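Side-chain contacts in VP1 (New Jersey polyomavirus-2013, PDB 6Y5Y), which forms the pentameric units of the viral capsid and binds the sialylated glycan 3'-sialyllactose, consistent with a role in attachment to host cells: residues 39-44 / 91-96; 149-154 / 216-221; 280-285 / 291-296. All blocks are in the same frame, centred on the assembly; numbering follows the deposited sequence. Where two conformers were deposited one is given.

Three ways of holding a jelly-roll subunit together are compared. Contact 1 is partly buried and joins two strands across the sandwich by aliphatic side chains alone, while its outward side reaches a magnesium ion. Contact 2, near the centre of the folded subunit, is fully buried: a loop presses one valine on a tyrosine of the sheet, and polar links run through a third residue. Contact 3 is a beta hairpin held by backbone hydrogen bonds and runs from the buried interior to the glycan pocket. All three involve strands of the jelly-roll sandwich, whose facing sheets are linked into one system. Contacts 2 and 3 touch, Asn150 ND2 approaching Cys280 O, and both meet the same neighbouring subunit.

Contact 1. Residues 39-44 / 91-96; sequences TEIELW and VQLPML. With MG (magnesium ion), chain B.
Glu42 OE2 is gripped twice, by a magnesium ion at 2.5 Å and by the hydroxyl of Tyr299, on the side of strand 39-44 that faces away from Val91 and Leu93. The metal distance is long for magnesium and carboxylate, and OE1 stays 3.3 Å from the ion, so one oxygen does the binding. The Glu42 chain is extended beyond CG, which carries the carboxylate clear of the strand. Ser226 of a neighbouring subunit packs on this glutamate, and Ser226 is itself a known magnesium-binding residue of the protein.

Alternate residues of the strand point the other way, into the jelly-roll sandwich, where strand 28-45 of one sheet faces strand 87-92 of the other. No hydrogen bond crosses; the nearest CA atoms, those of Ile41 and Val91, are 8.2 Å apart. Val91 divides its two methyls between two partners. CG1, set opposite the backbone N (chi1 -176°), meets Ile41 CG2 at 3.7 Å, the two side chains running antiparallel alongside one another. CG2 meets Leu43 CD2 at 3.6 Å. Leu43 holds its CG in the crowded position between backbone N and carbonyl carbon, and its chi2 of 106° departs from the usual staggered values, which suggests some strain in this fit. Leu93, at the start of the loop, crosses Ile41 obliquely, its CD2 lying 3.7 Å from Ile41 CG1 and 3.9 Å from Ile41 CD1. Trp108 packs against Leu93, and Leu29 of another subunit covers both Leu43 and Val91.

The chemistry implies a strand with two duties: its inward branched side chains join the facing strands by apolar packing, with no hydrogen bond between the segments, while its outward carboxylate serves a metal site close to a subunit boundary.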
loop_
_atom_site.group_PDB
_atom_site.type_symbol
_atom_site.label_atom_id
_atom_site.label_comp_id
_atom_site.label_asym_id
_atom_site.label_seq_id
_atom_site.Cartn_x
_atom_site.Cartn_y
_atom_site.Cartn_z
ATOM N N THR D 39 9.090 29.404 -21.480
ATOM C CA THR D 39 9.200 30.186 -20.256
ATOM C C THR D 39 8.820 29.300 -19.076
ATOM O O THR D 39 8.198 28.247 -19.240
ATOM C CB THR D 39 8.323 31.448 -20.292
ATOM O OG1 THR D 39 8.801 32.379 -19.313
ATOM C CG2 THR D 39 6.863 31.118 -19.980
ATOM N N GLU D 40 9.215 29.732 -17.878
ATOM C CA GLU D 40 8.937 28.995 -16.653
ATOM C C GLU D 40 8.285 29.918 -15.639
ATOM O O GLU D 40 8.627 31.101 -15.558
ATOM C CB GLU D 40 10.208 28.396 -16.049
ATOM C CG GLU D 40 10.752 27.219 -16.823
ATOM C CD GLU D 40 11.841 26.491 -16.069
ATOM O OE1 GLU D 40 12.282 27.013 -15.023
ATOM O OE2 GLU D 40 12.253 25.399 -16.520
ATOM N N ILE D 41 7.356 29.364 -14.862
ATOM C CA ILE D 41 6.585 30.108 -13.872
ATOM C C ILE D 41 6.681 29.378 -12.541
ATOM O O ILE D 41 6.442 28.167 -12.480
ATOM C CB ILE D 41 5.110 30.252 -14.299
ATOM C CG1 ILE D 41 5.013 30.961 -15.654
ATOM C CG2 ILE D 41 4.311 30.993 -13.252
ATOM C CD1 ILE D 41 5.685 32.308 -15.673
ATOM N N GLU D 42 7.020 30.109 -11.478
ATOM C CA GLU D 42 7.061 29.563 -10.129
ATOM C C GLU D 42 6.104 30.336 -9.235
ATOM O O GLU D 42 5.922 31.546 -9.406
ATOM C CB GLU D 42 8.462 29.636 -9.533
ATOM C CG GLU D 42 9.494 28.779 -10.231
ATOM C CD GLU D 42 10.874 28.970 -9.636
ATOM O OE1 GLU D 42 11.544 29.965 -9.999
ATOM O OE2 GLU D 42 11.282 28.134 -8.795
ATOM N N LEU D 43 5.505 29.635 -8.271
ATOM C CA LEU D 43 4.611 30.282 -7.318
ATOM C C LEU D 43 4.380 29.373 -6.117
ATOM O O LEU D 43 4.610 28.163 -6.170
ATOM C CB LEU D 43 3.275 30.652 -7.969
ATOM C CG LEU D 43 2.487 29.452 -8.496
ATOM C CD1 LEU D 43 1.294 29.137 -7.611
ATOM C CD2 LEU D 43 2.063 29.674 -9.941
ATOM N N TRP D 44 3.934 29.987 -5.026
ATOM C CA TRP D 44 3.404 29.285 -3.869
ATOM C C TRP D 44 1.906 29.549 -3.765
ATOM O O TRP D 44 1.420 30.624 -4.136
ATOM C CB TRP D 44 4.071 29.750 -2.566
ATOM C CG TRP D 44 5.507 29.373 -2.369
ATOM C CD1 TRP D 44 6.598 30.154 -2.614
ATOM C CD2 TRP D 44 6.009 28.141 -1.837
ATOM N NE1 TRP D 44 7.748 29.480 -2.286
ATOM C CE2 TRP D 44 7.414 28.240 -1.808
ATOM C CE3 TRP D 44 5.404 26.959 -1.392
ATOM C CZ2 TRP D 44 8.230 27.203 -1.348
ATOM C CZ3 TRP D 44 6.210 25.933 -0.936
ATOM C CH2 TRP D 44 7.610 26.061 -0.916
ATOM N N VAL D 91 -1.907 33.368 -13.057
ATOM C CA VAL D 91 -0.628 34.013 -13.316
ATOM C C VAL D 91 -0.690 34.698 -14.673
ATOM O O VAL D 91 -1.081 34.084 -15.678
ATOM C CB VAL D 91 0.531 33.002 -13.257
ATOM C CG1 VAL D 91 1.863 33.710 -13.433
ATOM C CG2 VAL D 91 0.494 32.238 -11.940
ATOM N N GLN D 92 -0.321 35.975 -14.704
ATOM C CA GLN D 92 -0.224 36.704 -15.961
ATOM C C GLN D 92 1.061 36.292 -16.671
ATOM O O GLN D 92 2.151 36.389 -16.098
ATOM C CB GLN D 92 -0.247 38.212 -15.715
ATOM C CG GLN D 92 -0.137 39.023 -16.985
ATOM C CD GLN D 92 -1.278 38.746 -17.935
ATOM O OE1 GLN D 92 -2.447 38.753 -17.538
ATOM N NE2 GLN D 92 -0.949 38.489 -19.197
ATOM N N LEU D 93 0.931 35.805 -17.896
ATOM C CA LEU D 93 2.071 35.385 -18.696
ATOM C C LEU D 93 2.517 36.521 -19.602
ATOM O O LEU D 93 1.793 37.503 -19.791
ATOM C CB LEU D 93 1.691 34.159 -19.516
ATOM C CG LEU D 93 1.281 32.945 -18.683
ATOM C CD1 LEU D 93 0.744 31.860 -19.593
ATOM C CD2 LEU D 93 2.476 32.443 -17.889
ATOM N N PRO D 94 3.717 36.420 -20.183
ATOM C CA PRO D 94 4.134 37.421 -21.173
ATOM C C PRO D 94 3.135 37.516 -22.318
ATOM O O PRO D 94 2.647 36.506 -22.833
ATOM C CB PRO D 94 5.495 36.904 -21.651
ATOM C CG PRO D 94 6.020 36.117 -20.495
ATOM C CD PRO D 94 4.810 35.490 -19.845
ATOM N N MET D 95 2.816 38.753 -22.694
ATOM C CA MET D 95 1.901 39.003 -23.803
ATOM C C MET D 95 2.489 38.471 -25.106
ATOM O O MET D 95 3.652 38.732 -25.431
ATOM C CB MET D 95 1.621 40.501 -23.917
ATOM C CG MET D 95 0.492 40.864 -24.867
ATOM S SD MET D 95 0.501 42.617 -25.317
ATOM C CE MET D 95 2.249 43.016 -25.159
ATOM N N LEU D 96 1.678 37.730 -25.861
ATOM C CA LEU D 96 2.176 37.018 -27.034
ATOM C C LEU D 96 1.826 37.690 -28.354
ATOM O O LEU D 96 2.662 37.730 -29.265
ATOM C CB LEU D 96 1.639 35.585 -27.041
ATOM C CG LEU D 96 2.399 34.620 -26.136
ATOM C CD1 LEU D 96 1.848 33.214 -26.306
ATOM C CD2 LEU D 96 3.890 34.658 -26.454
HETATM MG MG MG B . 13.714 27.809 -8.773
#

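Contact 2. Residues 149-154 / 216-221; sequences MNYHMF and YPVEEW
Apolar packing between Tyr151 and Val218 is the whole of the direct side-chain contact. Tyr151 CE2 lies 4.0 Å from Val218 CB and 4.2 Å from Val218 CG1, with the valine approaching the ring obliquely and passing it head to tail. The tyrosine ring leaves strand 150-157 on a CG turned opposite the backbone N (chi1 -175°), which sends it from the sheet toward the loop. Phe249 of a neighbouring subunit meets the Tyr151 ring with its plane inclined by about 25°.

Polar links between the two segments are indirect. Tyr151 OH stands 4.5 Å from Trp221 O, too far to bond, but the hydroxyl of Tyr86 is hydrogen-bonded to both and spans the gap. On the other side of the strand, His152 NE2 donates to Asn150 OD1 at 2.7 Å, the oxygen lying almost in the imidazole plane and the bond fairly straight at 165°. The opposite ring nitrogen, ND1, is bonded to Asp278 OD1, so the imidazole is fixed at both nitrogens.

Backbone and aromatic contacts shape the loop itself. Glu220 N bonds Pro217 O at 3.1 Å, closing a turn that presents Val218. Tyr216 directs its edge at one face of the Trp221 indole, CD2 standing 3.7 Å above the indole plane toward its rim, while Pro217 CD lies at the indole edge.

Taken together, the chemistry implies that the turn at 216-221 meets the jelly-roll sheet through a small apolar contact and a relay of tyrosine hydroxyls, beside a subunit interface.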
loop_
_atom_site.group_PDB
_atom_site.type_symbol
_atom_site.label_atom_id
_atom_site.label_comp_id
_atom_site.label_asym_id
_atom_site.label_seq_id
_atom_site.Cartn_x
_atom_site.Cartn_y
_atom_site.Cartn_z
ATOM N N MET D 149 -7.924 11.965 7.705
ATOM C CA MET D 149 -8.212 12.073 6.285
ATOM C C MET D 149 -7.266 13.039 5.585
ATOM O O MET D 149 -6.985 14.141 6.074
ATOM C CB MET D 149 -9.656 12.504 6.082
ATOM C CG MET D 149 -10.019 13.715 6.879
ATOM S SD MET D 149 -11.785 13.913 6.844
ATOM C CE MET D 149 -12.340 12.560 7.885
ATOM N N ASN D 150 -6.762 12.603 4.439
ATOM C CA ASN D 150 -5.866 13.384 3.597
ATOM C C ASN D 150 -6.568 13.594 2.264
ATOM O O ASN D 150 -7.087 12.637 1.680
ATOM C CB ASN D 150 -4.523 12.667 3.381
ATOM C CG ASN D 150 -3.441 13.128 4.353
ATOM O OD1 ASN D 150 -2.386 13.630 3.945
ATOM N ND2 ASN D 150 -3.697 12.954 5.654
ATOM N N TYR D 151 -6.611 14.841 1.803
ATOM C CA TYR D 151 -7.199 15.189 0.510
ATOM C C TYR D 151 -6.177 16.041 -0.224
ATOM O O TYR D 151 -5.887 17.161 0.204
ATOM C CB TYR D 151 -8.520 15.942 0.682
ATOM C CG TYR D 151 -9.256 16.245 -0.613
ATOM C CD1 TYR D 151 -10.126 15.313 -1.184
ATOM C CD2 TYR D 151 -9.117 17.477 -1.236
ATOM C CE1 TYR D 151 -10.820 15.603 -2.357
ATOM C CE2 TYR D 151 -9.799 17.778 -2.396
ATOM C CZ TYR D 151 -10.650 16.840 -2.955
ATOM O OH TYR D 151 -11.327 17.149 -4.116
ATOM N N HIS D 152 -5.626 15.510 -1.316
ATOM C CA HIS D 152 -4.552 16.176 -2.042
ATOM C C HIS D 152 -4.916 16.266 -3.513
ATOM O O HIS D 152 -5.209 15.247 -4.148
ATOM C CB HIS D 152 -3.225 15.446 -1.843
ATOM C CG HIS D 152 -2.765 15.466 -0.424
ATOM N ND1 HIS D 152 -2.263 16.602 0.172
ATOM C CD2 HIS D 152 -2.788 14.514 0.535
ATOM C CE1 HIS D 152 -1.970 16.340 1.434
ATOM N NE2 HIS D 152 -2.290 15.084 1.682
ATOM N N MET D 153 -4.905 17.482 -4.046
ATOM C CA MET D 153 -5.183 17.698 -5.458
ATOM C C MET D 153 -4.366 18.879 -5.944
ATOM O O MET D 153 -4.165 19.844 -5.203
ATOM C CB MET D 153 -6.672 17.958 -5.689
ATOM C CG MET D 153 -7.060 17.948 -7.153
ATOM S SD MET D 153 -8.194 19.301 -7.517
ATOM C CE MET D 153 -7.248 20.635 -6.794
ATOM N N PHE D 154 -3.880 18.799 -7.178
ATOM C CA PHE D 154 -3.359 19.990 -7.829
ATOM C C PHE D 154 -3.856 20.013 -9.266
ATOM O O PHE D 154 -4.238 18.983 -9.827
ATOM C CB PHE D 154 -1.826 20.078 -7.723
ATOM C CG PHE D 154 -1.076 19.109 -8.597
ATOM C CD1 PHE D 154 -0.752 17.839 -8.135
ATOM C CD2 PHE D 154 -0.654 19.487 -9.859
ATOM C CE1 PHE D 154 -0.043 16.950 -8.931
ATOM C CE2 PHE D 154 0.050 18.599 -10.661
ATOM C CZ PHE D 154 0.355 17.335 -10.193
ATOM N N TYR D 216 -14.534 27.981 -2.542
ATOM C CA TYR D 216 -15.267 26.772 -2.885
ATOM C C TYR D 216 -14.847 25.649 -1.949
ATOM O O TYR D 216 -13.691 25.195 -2.021
ATOM C CB TYR D 216 -14.994 26.390 -4.342
ATOM C CG TYR D 216 -15.524 27.417 -5.324
ATOM C CD1 TYR D 216 -14.794 28.567 -5.630
ATOM C CD2 TYR D 216 -16.773 27.255 -5.909
ATOM C CE1 TYR D 216 -15.287 29.516 -6.510
ATOM C CE2 TYR D 216 -17.267 28.192 -6.807
ATOM C CZ TYR D 216 -16.535 29.322 -7.087
ATOM O OH TYR D 216 -17.050 30.253 -7.959
ATOM N N PRO D 217 -15.715 25.190 -1.047
ATOM C CA PRO D 217 -15.315 24.132 -0.107
ATOM C C PRO D 217 -15.118 22.790 -0.804
ATOM O O PRO D 217 -15.887 22.407 -1.690
ATOM C CB PRO D 217 -16.483 24.072 0.886
ATOM C CG PRO D 217 -17.125 25.458 0.795
ATOM C CD PRO D 217 -16.987 25.834 -0.659
ATOM N N VAL D 218 -14.096 22.058 -0.365
ATOM C CA VAL D 218 -13.807 20.769 -0.994
ATOM C C VAL D 218 -14.902 19.753 -0.684
ATOM O O VAL D 218 -15.138 18.832 -1.476
ATOM C CB VAL D 218 -12.418 20.235 -0.580
ATOM C CG1 VAL D 218 -11.346 21.286 -0.772
ATOM C CG2 VAL D 218 -12.433 19.764 0.829
ATOM N N GLU D 219 -15.609 19.903 0.445
ATOM C CA GLU D 219 -16.662 18.939 0.749
ATOM C C GLU D 219 -17.904 19.125 -0.117
ATOM O O GLU D 219 -18.800 18.276 -0.077
ATOM C CB GLU D 219 -17.028 19.007 2.234
ATOM C CG GLU D 219 -17.751 20.285 2.649
ATOM C CD GLU D 219 -17.716 20.485 4.164
ATOM O OE1 GLU D 219 -16.697 21.000 4.668
ATOM O OE2 GLU D 219 -18.690 20.098 4.843
ATOM N N GLU D 220 -17.968 20.193 -0.909
ATOM C CA GLU D 220 -19.098 20.442 -1.797
ATOM C C GLU D 220 -18.740 20.480 -3.277
ATOM O O GLU D 220 -19.655 20.439 -4.107
ATOM C CB GLU D 220 -19.773 21.780 -1.441
ATOM C CG GLU D 220 -20.528 21.769 -0.112
ATOM C CD GLU D 220 -21.047 23.157 0.256
ATOM O OE1 GLU D 220 -20.221 24.082 0.403
ATOM O OE2 GLU D 220 -22.277 23.319 0.361
ATOM N N TRP D 221 -17.459 20.588 -3.631
ATOM C CA TRP D 221 -17.043 20.817 -5.012
ATOM C C TRP D 221 -15.895 19.886 -5.368
ATOM O O TRP D 221 -14.921 19.784 -4.615
ATOM C CB TRP D 221 -16.609 22.277 -5.244
ATOM C CG TRP D 221 -17.687 23.311 -4.984
ATOM C CD1 TRP D 221 -17.836 24.079 -3.855
ATOM C CD2 TRP D 221 -18.758 23.681 -5.865
ATOM N NE1 TRP D 221 -18.927 24.908 -3.990
ATOM C CE2 TRP D 221 -19.513 24.680 -5.209
ATOM C CE3 TRP D 221 -19.151 23.266 -7.145
ATOM C CZ2 TRP D 221 -20.637 25.269 -5.790
ATOM C CZ3 TRP D 221 -20.267 23.854 -7.721
ATOM C CH2 TRP D 221 -20.994 24.849 -7.044
#

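Contact 3. Residues 280-285 / 291-296; sequences CGVLVK and IRYRGL. With SIA (N-acetyl-alpha-neuraminic acid), chain N; GAL (beta-D-galactopyranose), chain C.
Strands 280-284 and 291-295 run antiparallel, their axes 4.4 Å apart at closest approach and 148° between their directions, and form a beta hairpin of the jelly roll, whose connecting loop takes part in the glycan pocket, with Leu283 and Arg292 as a hydrogen-bonded pair in which Leu283 N donates to Arg292 O at 2.7 Å and Arg292 N returns a bond to Leu283 O at 3.0 Å.

Val282, Val284, Ile291 and Tyr293 share one face of the sheet. Val282 lies beside Tyr293 and points the same way, its CG1 being 3.7 Å from Tyr293 CD1. Ile291 puts CG1 between its own backbone N and carbonyl carbon (chi1 65°), and its CD1 thereby comes over the centre of the Tyr293 ring. The same methyl touches Val282 CG1 at 4.0 Å, while CG2 of Ile291 meets CG2 of Val284. This face adjoins a neighbouring subunit, whose Ile124 O accepts a bond from the Tyr293 hydroxyl.

The other face carries Leu283, Arg292 and Arg294. Extended from CG to NE, Arg292 brings its guanidinium to Trp61 in a cation-pi contact and bonds Ser65 O through NH1; its NH2 stays 3.8 Å from O4 of the sialic acid. The guanidinium of Arg294 bonds Gly63 O, and also Gln200 O of another subunit. Near the inner end of the hairpin, Cys280 N donates to Arg294 O at 2.7 Å, and Cys280 SG packs against Leu296 CG.

At the outer end the hairpin delivers its charge to the receptor sugar. A bend in the Lys285 chain at CG-CD (chi3 80°) turns its ammonium to the sialic acid carboxylate, and NZ donates a 2.7 Å hydrogen bond to O1A.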
loop_
_atom_site.group_PDB
_atom_site.type_symbol
_atom_site.label_atom_id
_atom_site.label_comp_id
_atom_site.label_asym_id
_atom_site.label_seq_id
_atom_site.Cartn_x
_atom_site.Cartn_y
_atom_site.Cartn_z
ATOM N N CYS D 280 -3.953 17.706 5.208
ATOM C CA CYS D 280 -2.982 16.705 5.628
ATOM C C CYS D 280 -3.435 15.875 6.820
ATOM O O CYS D 280 -2.752 14.914 7.185
ATOM C CB CYS D 280 -1.640 17.378 5.925
ATOM S SG CYS D 280 -0.974 18.211 4.494
ATOM N N GLY D 281 -4.571 16.186 7.411
ATOM C CA GLY D 281 -5.052 15.437 8.545
ATOM C C GLY D 281 -5.827 16.366 9.454
ATOM O O GLY D 281 -6.198 17.468 9.065
ATOM N N VAL D 282 -6.066 15.895 10.673
ATOM C CA VAL D 282 -6.803 16.686 11.650
ATOM C C VAL D 282 -6.037 16.744 12.962
ATOM O O VAL D 282 -5.236 15.860 13.290
ATOM C CB VAL D 282 -8.227 16.151 11.907
ATOM C CG1 VAL D 282 -9.001 16.000 10.596
ATOM C CG2 VAL D 282 -8.173 14.852 12.707
ATOM N N LEU D 283 -6.299 17.815 13.709
ATOM C CA LEU D 283 -5.912 17.952 15.106
ATOM C C LEU D 283 -7.138 17.662 15.963
ATOM O O LEU D 283 -8.249 18.058 15.610
ATOM C CB LEU D 283 -5.389 19.366 15.377
ATOM C CG LEU D 283 -5.072 19.803 16.818
ATOM C CD1 LEU D 283 -3.907 20.767 16.824
ATOM C CD2 LEU D 283 -6.287 20.445 17.489
ATOM N N VAL D 284 -6.948 16.947 17.069
ATOM C CA VAL D 284 -8.039 16.608 17.979
ATOM C C VAL D 284 -7.858 17.408 19.259
ATOM O O VAL D 284 -6.811 17.314 19.909
ATOM C CB VAL D 284 -8.088 15.103 18.294
ATOM C CG1 VAL D 284 -9.182 14.797 19.316
ATOM C CG2 VAL D 284 -8.283 14.288 17.014
ATOM N N LYS D 285 -8.893 18.156 19.637
ATOM C CA LYS D 285 -8.848 19.005 20.824
ATOM C C LYS D 285 -8.949 18.181 22.099
ATOM O O LYS D 285 -9.757 17.255 22.202
ATOM C CB LYS D 285 -9.987 20.026 20.801
ATOM C CG LYS D 285 -9.722 21.254 19.952
ATOM C CD LYS D 285 -10.730 22.367 20.248
ATOM C CE LYS D 285 -10.365 23.123 21.514
ATOM N NZ LYS D 285 -11.398 24.138 21.868
ATOM N N ILE D 291 -12.400 18.492 16.224
ATOM C CA ILE D 291 -11.252 18.481 15.323
ATOM C C ILE D 291 -11.116 19.796 14.564
ATOM O O ILE D 291 -12.072 20.552 14.382
ATOM C CB ILE D 291 -11.303 17.290 14.321
ATOM C CG1 ILE D 291 -12.497 17.421 13.371
ATOM C CG2 ILE D 291 -11.393 15.974 15.066
ATOM C CD1 ILE D 291 -12.149 18.025 12.017
ATOM N N ARG D 292 -9.889 20.050 14.117
ATOM C CA ARG D 292 -9.557 21.058 13.122
ATOM C C ARG D 292 -8.772 20.372 12.018
ATOM O O ARG D 292 -7.908 19.546 12.309
ATOM C CB ARG D 292 -8.677 22.180 13.686
ATOM C CG ARG D 292 -9.255 22.972 14.862
ATOM C CD ARG D 292 -8.202 23.960 15.361
ATOM N NE ARG D 292 -8.684 24.779 16.478
ATOM C CZ ARG D 292 -9.171 26.009 16.343
ATOM N NH1 ARG D 292 -9.261 26.564 15.140
ATOM N NH2 ARG D 292 -9.581 26.687 17.415
ATOM N N TYR D 293 -9.058 20.721 10.765
ATOM C CA TYR D 293 -8.222 20.271 9.651
ATOM C C TYR D 293 -6.922 21.064 9.621
ATOM O O TYR D 293 -6.876 22.229 10.023
ATOM C CB TYR D 293 -8.939 20.450 8.309
ATOM C CG TYR D 293 -10.185 19.613 8.131
ATOM C CD1 TYR D 293 -10.099 18.247 7.835
ATOM C CD2 TYR D 293 -11.449 20.187 8.222
ATOM C CE1 TYR D 293 -11.236 17.488 7.657
ATOM C CE2 TYR D 293 -12.602 19.429 8.041
ATOM C CZ TYR D 293 -12.488 18.083 7.763
ATOM O OH TYR D 293 -13.627 17.335 7.587
ATOM N N ARG D 294 -5.859 20.427 9.119
ATOM C CA ARG D 294 -4.566 21.073 8.930
ATOM C C ARG D 294 -4.152 20.934 7.470
ATOM O O ARG D 294 -4.212 19.837 6.909
ATOM C CB ARG D 294 -3.502 20.458 9.854
ATOM C CG ARG D 294 -2.061 20.895 9.571
ATOM C CD ARG D 294 -1.903 22.415 9.629
ATOM N NE ARG D 294 -0.503 22.838 9.683
ATOM C CZ ARG D 294 -0.082 24.062 9.381
ATOM N NH1 ARG D 294 -0.950 24.987 8.989
ATOM N NH2 ARG D 294 1.208 24.365 9.477
ATOM N N GLY D 295 -3.757 22.045 6.858
ATOM C CA GLY D 295 -3.258 22.044 5.499
ATOM C C GLY D 295 -1.837 22.559 5.440
ATOM O O GLY D 295 -1.375 23.165 6.407
ATOM N N LEU D 296 -1.129 22.329 4.337
ATOM C CA LEU D 296 0.239 22.791 4.148
ATOM C C LEU D 296 0.363 23.509 2.813
ATOM O O LEU D 296 -0.436 23.270 1.899
ATOM C CB LEU D 296 1.229 21.613 4.199
ATOM C CG LEU D 296 1.471 21.003 5.580
ATOM C CD1 LEU D 296 2.432 19.813 5.485
ATOM C CD2 LEU D 296 2.007 22.062 6.533
HETATM C C1 SIA N . -14.856 24.617 20.639
HETATM C C2 SIA N . -14.703 26.153 21.038
HETATM C C3 SIA N . -13.633 26.921 20.247
HETATM C C4 SIA N . -13.992 27.208 18.786
HETATM C C5 SIA N . -15.371 27.889 18.731
HETATM C C6 SIA N . -16.401 27.042 19.511
HETATM C C7 SIA N . -17.823 27.656 19.608
HETATM C C8 SIA N . -18.703 26.832 20.575
HETATM C C9 SIA N . -20.160 27.266 20.532
HETATM C C10 SIA N . -15.964 29.238 16.735
HETATM C C11 SIA N . -16.615 29.211 15.357
HETATM N N5 SIA N . -15.921 28.055 17.390
HETATM O O1A SIA N . -13.782 23.983 20.511
HETATM O O1B SIA N . -16.057 24.216 20.512
HETATM O O4 SIA N . -13.015 28.055 18.141
HETATM O O6 SIA N . -15.983 26.840 20.854
HETATM O O7 SIA N . -17.733 29.025 19.982
HETATM O O8 SIA N . -18.601 25.433 20.311
HETATM O O9 SIA N . -20.893 26.395 21.406
HETATM O O10 SIA N . -15.515 30.281 17.196
HETATM C C1 GAL C . -16.692 25.784 25.412
HETATM C C2 GAL C . -15.880 26.482 24.328
HETATM C C3 GAL C . -15.332 25.455 23.301
HETATM C C4 GAL C . -14.562 24.371 24.043
HETATM C C5 GAL C . -15.482 23.759 25.088
HETATM C C6 GAL C . -14.847 22.668 25.936
HETATM O O2 GAL C . -16.675 27.443 23.621
HETATM O O3 GAL C . -14.446 26.068 22.385
HETATM O O4 GAL C . -13.422 24.937 24.685
HETATM O O5 GAL C . -15.938 24.763 26.015
HETATM O O6 GAL C . -15.837 21.961 26.665
#